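PDB 5K3J: acyl-coenzyme A oxidase acox-1.2 from Caenorhabditis elegans, which catalyses the FAD-dependent first, desaturating step of peroxisomal beta-oxidation on the five-carbon omega side chains of ascaroside pheromone CoA esters. Local coordinates for residues M486-N489 and M490-Q494; V554-D557 and L558-H562. All blocks are in the same frame, centred on the assembly; numbering follows the deposited sequence.

Contact 1: residues M486-N489 and M490-Q494; sequences MFEN and MARRQ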
# COMPACT_ATOMS: atom_id res chain seq x y z
N MET A 486 -21.95 22.69 4.67
CA MET A 486 -22.04 21.44 5.41
C MET A 486 -20.66 21.01 5.90
O MET A 486 -20.53 20.44 6.99
CB MET A 486 -22.67 20.34 4.55
CG MET A 486 -22.74 18.98 5.24
SD MET A 486 -23.74 18.99 6.74
CE MET A 486 -25.32 19.50 6.09
N PHE A 487 -19.64 21.29 5.10
CA PHE A 487 -18.26 20.96 5.47
C PHE A 487 -17.69 21.99 6.44
O PHE A 487 -16.67 21.73 7.09
CB PHE A 487 -17.38 20.85 4.23
CG PHE A 487 -17.16 19.44 3.77
CD1 PHE A 487 -16.18 18.65 4.34
CD2 PHE A 487 -17.94 18.91 2.76
CE1 PHE A 487 -15.98 17.35 3.92
CE2 PHE A 487 -17.75 17.61 2.33
CZ PHE A 487 -16.77 16.83 2.91
N GLU A 488 -18.32 23.15 6.51
CA GLU A 488 -17.98 24.14 7.53
C GLU A 488 -18.43 23.62 8.87
O GLU A 488 -17.72 23.71 9.86
CB GLU A 488 -18.62 25.49 7.24
CG GLU A 488 -17.93 26.27 6.15
CD GLU A 488 -18.52 27.65 6.00
OE1 GLU A 488 -19.46 27.96 6.76
OE2 GLU A 488 -18.05 28.42 5.14
N ASN A 489 -19.64 23.05 8.88
CA ASN A 489 -20.07 22.22 9.99
C ASN A 489 -19.24 20.94 9.96
O ASN A 489 -18.26 20.86 9.21
CB ASN A 489 -21.57 21.91 9.90
CG ASN A 489 -22.41 23.15 9.65
OD1 ASN A 489 -22.64 23.96 10.54
ND2 ASN A 489 -22.87 23.31 8.41
N MET A 490 -19.60 19.94 10.76
CA MET A 490 -18.76 18.75 10.95
C MET A 490 -17.38 19.15 11.46
O MET A 490 -16.99 18.80 12.58
CB MET A 490 -18.59 17.95 9.65
CG MET A 490 -19.86 17.46 9.00
SD MET A 490 -19.47 16.39 7.60
CE MET A 490 -18.91 17.57 6.39
N ALA A 491 -16.64 19.88 10.62
CA ALA A 491 -15.35 20.46 10.99
C ALA A 491 -15.46 21.28 12.27
O ALA A 491 -14.89 20.91 13.30
CB ALA A 491 -14.83 21.32 9.85
N ARG A 492 -16.19 22.39 12.19
CA ARG A 492 -16.46 23.24 13.34
C ARG A 492 -16.99 22.43 14.52
O ARG A 492 -16.57 22.63 15.66
CB ARG A 492 -17.46 24.34 12.98
CG ARG A 492 -17.94 25.17 14.15
CD ARG A 492 -19.15 26.02 13.78
NE ARG A 492 -18.93 26.81 12.57
CZ ARG A 492 -19.52 26.56 11.40
NH1 ARG A 492 -20.37 25.55 11.28
NH2 ARG A 492 -19.26 27.33 10.35
N ARG A 493 -17.91 21.53 14.21
CA ARG A 493 -18.49 20.61 15.19
C ARG A 493 -17.39 19.87 15.95
O ARG A 493 -17.22 20.04 17.16
CB ARG A 493 -19.41 19.61 14.50
CG ARG A 493 -20.73 19.32 15.22
CD ARG A 493 -20.53 18.50 16.49
NE ARG A 493 -20.51 19.34 17.68
CZ ARG A 493 -20.72 18.90 18.91
NH1 ARG A 493 -20.68 19.74 19.94
NH2 ARG A 493 -20.99 17.61 19.12
N GLN A 494 -16.63 19.06 15.21
CA GLN A 494 -15.57 18.24 15.79
C GLN A 494 -14.49 19.08 16.45
O GLN A 494 -13.98 18.71 17.51
CB GLN A 494 -14.95 17.36 14.70
CG GLN A 494 -13.85 16.43 15.20
CD GLN A 494 -14.37 15.33 16.10
OE1 GLN A 494 -15.50 14.88 15.95
NE2 GLN A 494 -13.54 14.91 17.05
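A Met-aromatic contact within helix 481-507, in the C-terminal helical domain of the acyl-CoA oxidase fold, pairs Met490 with Phe487 near the ATP site. Met490 CE stands over one face of the Phe487 ring, 3.6 Å from the ring centroid and nearly along the ring normal, which defines a CH-pi contact. The sulfur SD lies further out above the same ring, 5.2 Å from the centroid, so the methyl does the touching. The bend at the last torsion (chi3 -74°) turns this methyl back along the helix, where CE also meets Met486 O at 3.3 Å. Helices 520-543 and 549-569 pack against Phe487, while Met490 also touches Tyr573, an ATP-binding residue; its side chain is about 9 Å from the bound nucleotide at nearest atoms.

The helix is kinked here in the model: the N of Met490 and of Arg493 lack bonds to the preceding turn, yet Arg492 N still donates to Glu488 O (3.1 Å). The Arg492 chain bends at chi3 and brings its guanidinium back with one face over that same oxygen. Its NH2 donates to the carbonyl of Tyr467, and Glu488 OE1 forms a long salt bridge with the same NH2, the carboxylate and guanidinium planes standing 84° apart. A leucine in place of Arg492 would probably leave Tyr467 O without this donor and Glu488 without the mate of its long salt bridge. On the guanidinium's other terminal nitrogen, NH1 lies 2.9 Å from Asn489 OD1, with the amide and guanidinium planes 68° apart.

Contact 2: residues V554-D557 and L558-H562; sequences VLTD and LLHLH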
# COMPACT_ATOMS: atom_id res chain seq x y z
N VAL A 554 -16.77 20.33 -17.40
CA VAL A 554 -16.27 18.99 -17.07
C VAL A 554 -15.59 19.01 -15.71
O VAL A 554 -15.57 17.99 -15.01
CB VAL A 554 -15.29 18.46 -18.14
CG1 VAL A 554 -16.01 18.23 -19.46
CG2 VAL A 554 -14.13 19.41 -18.33
N LEU A 555 -15.05 20.16 -15.34
CA LEU A 555 -14.44 20.34 -14.03
C LEU A 555 -15.53 20.49 -12.97
O LEU A 555 -15.32 20.16 -11.80
CB LEU A 555 -13.52 21.56 -14.02
CG LEU A 555 -12.15 21.44 -14.68
CD1 LEU A 555 -11.31 22.67 -14.39
CD2 LEU A 555 -11.43 20.17 -14.23
N THR A 556 -16.69 21.00 -13.39
CA THR A 556 -17.85 21.10 -12.50
C THR A 556 -18.42 19.72 -12.24
O THR A 556 -18.88 19.43 -11.13
CB THR A 556 -18.94 22.01 -13.10
OG1 THR A 556 -18.38 23.28 -13.44
CG2 THR A 556 -20.08 22.21 -12.11
N ASP A 557 -18.40 18.88 -13.27
CA ASP A 557 -18.80 17.49 -13.14
C ASP A 557 -17.93 16.79 -12.10
O ASP A 557 -18.44 16.15 -11.18
CB ASP A 557 -18.70 16.76 -14.48
CG ASP A 557 -19.74 17.24 -15.49
OD1 ASP A 557 -20.89 17.51 -15.08
OD2 ASP A 557 -19.41 17.33 -16.69
N LEU A 558 -16.62 16.92 -12.27
CA LEU A 558 -15.64 16.39 -11.34
C LEU A 558 -15.90 16.89 -9.93
O LEU A 558 -15.97 16.12 -8.97
CB LEU A 558 -14.23 16.79 -11.78
CG LEU A 558 -13.21 15.71 -12.16
CD1 LEU A 558 -13.88 14.39 -12.48
CD2 LEU A 558 -12.40 16.19 -13.36
N LEU A 559 -16.04 18.21 -9.81
CA LEU A 559 -16.25 18.87 -8.53
C LEU A 559 -17.52 18.39 -7.83
O LEU A 559 -17.53 18.24 -6.61
CB LEU A 559 -16.29 20.39 -8.73
CG LEU A 559 -16.61 21.25 -7.51
CD1 LEU A 559 -15.72 20.89 -6.33
CD2 LEU A 559 -16.47 22.72 -7.86
N HIS A 560 -18.58 18.16 -8.60
CA HIS A 560 -19.82 17.64 -8.04
C HIS A 560 -19.61 16.22 -7.52
O HIS A 560 -20.15 15.84 -6.48
CB HIS A 560 -20.94 17.67 -9.08
CG HIS A 560 -21.87 18.83 -8.94
ND1 HIS A 560 -21.72 20.01 -9.64
CD2 HIS A 560 -22.97 19.00 -8.16
CE1 HIS A 560 -22.68 20.85 -9.31
NE2 HIS A 560 -23.46 20.26 -8.41
N LEU A 561 -18.83 15.44 -8.26
CA LEU A 561 -18.51 14.07 -7.89
C LEU A 561 -17.69 14.03 -6.61
O LEU A 561 -17.93 13.21 -5.73
CB LEU A 561 -17.76 13.38 -9.04
CG LEU A 561 -17.13 12.01 -8.79
CD1 LEU A 561 -18.14 11.07 -8.19
CD2 LEU A 561 -16.62 11.47 -10.11
N HIS A 562 -16.72 14.93 -6.53
CA HIS A 562 -15.89 15.09 -5.35
C HIS A 562 -16.75 15.32 -4.12
O HIS A 562 -16.82 14.46 -3.24
CB HIS A 562 -14.92 16.27 -5.53
CG HIS A 562 -13.94 16.44 -4.40
ND1 HIS A 562 -12.82 15.65 -4.26
CD2 HIS A 562 -13.92 17.32 -3.38
CE1 HIS A 562 -12.15 16.04 -3.19
NE2 HIS A 562 -12.79 17.05 -2.64
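Thr556 O takes two hydrogen bonds from one residue, His560: the backbone N at 2.8 Å and the ring nitrogen ND1 at 3.3 Å. The two donors arrive from opposite faces of the carbonyl plane, and ND1 stands well above it and so does not lie on a lone pair. Seen from the imidazole, the oxygen is within 6° of the ring plane, an in-plane approach at the ring edge that suits an N-H donor, and the second bond ties the ring's rotation to the preceding turn. Thr556 CG2 lies alongside, 3.7 Å from His560 ND1, because the threonine rotamer sets this methyl anti to the backbone N and sends OG1 to Lys552 O instead. Tyr593 of helix 581-597 stacks on the imidazole.

All this belongs to regular alpha-helix, residues 549-569 of the C-terminal helical domain, and the i to i+4 pattern is unbroken: Leu558 N to Val554 O (3.1 Å), Leu559 N to Leu555 O (2.9 Å) and Leu561 N to Asp557 O (3.0 Å) flank the His560 bond. Leu555 CD2 and Leu558 CD2 meet at 4.2 Å, their branches crossing at an angle, and the two leucines then diverge, Leu555 onto Val543 of helix 520-543 and Leu558 onto Tyr350 of helix 343-363 and Ile597 of helix 581-597.

How the contacts relate
Both contacts are local, each within a single helix of the C-terminal helical domain, and both are largely buried; their centres lie 22 Å apart and their nearest atoms about 6 Å, without touching. Helix 520-543 packs against each, and helix 549-569, which carries contact 2, also supplies Leu567 to cover Met486, Phe487 and Met490 of contact 1. The two differ in backbone regularity and in chemistry. At the kink, contact 1 relies on a sulfur-bearing side chain over a ring and on a guanidinium shared with a loop, with Gln494 packing on Arg587 of the second subunit. Contact 2 keeps complete helical bonding, adds a histidine bond to it, and touches no other chain.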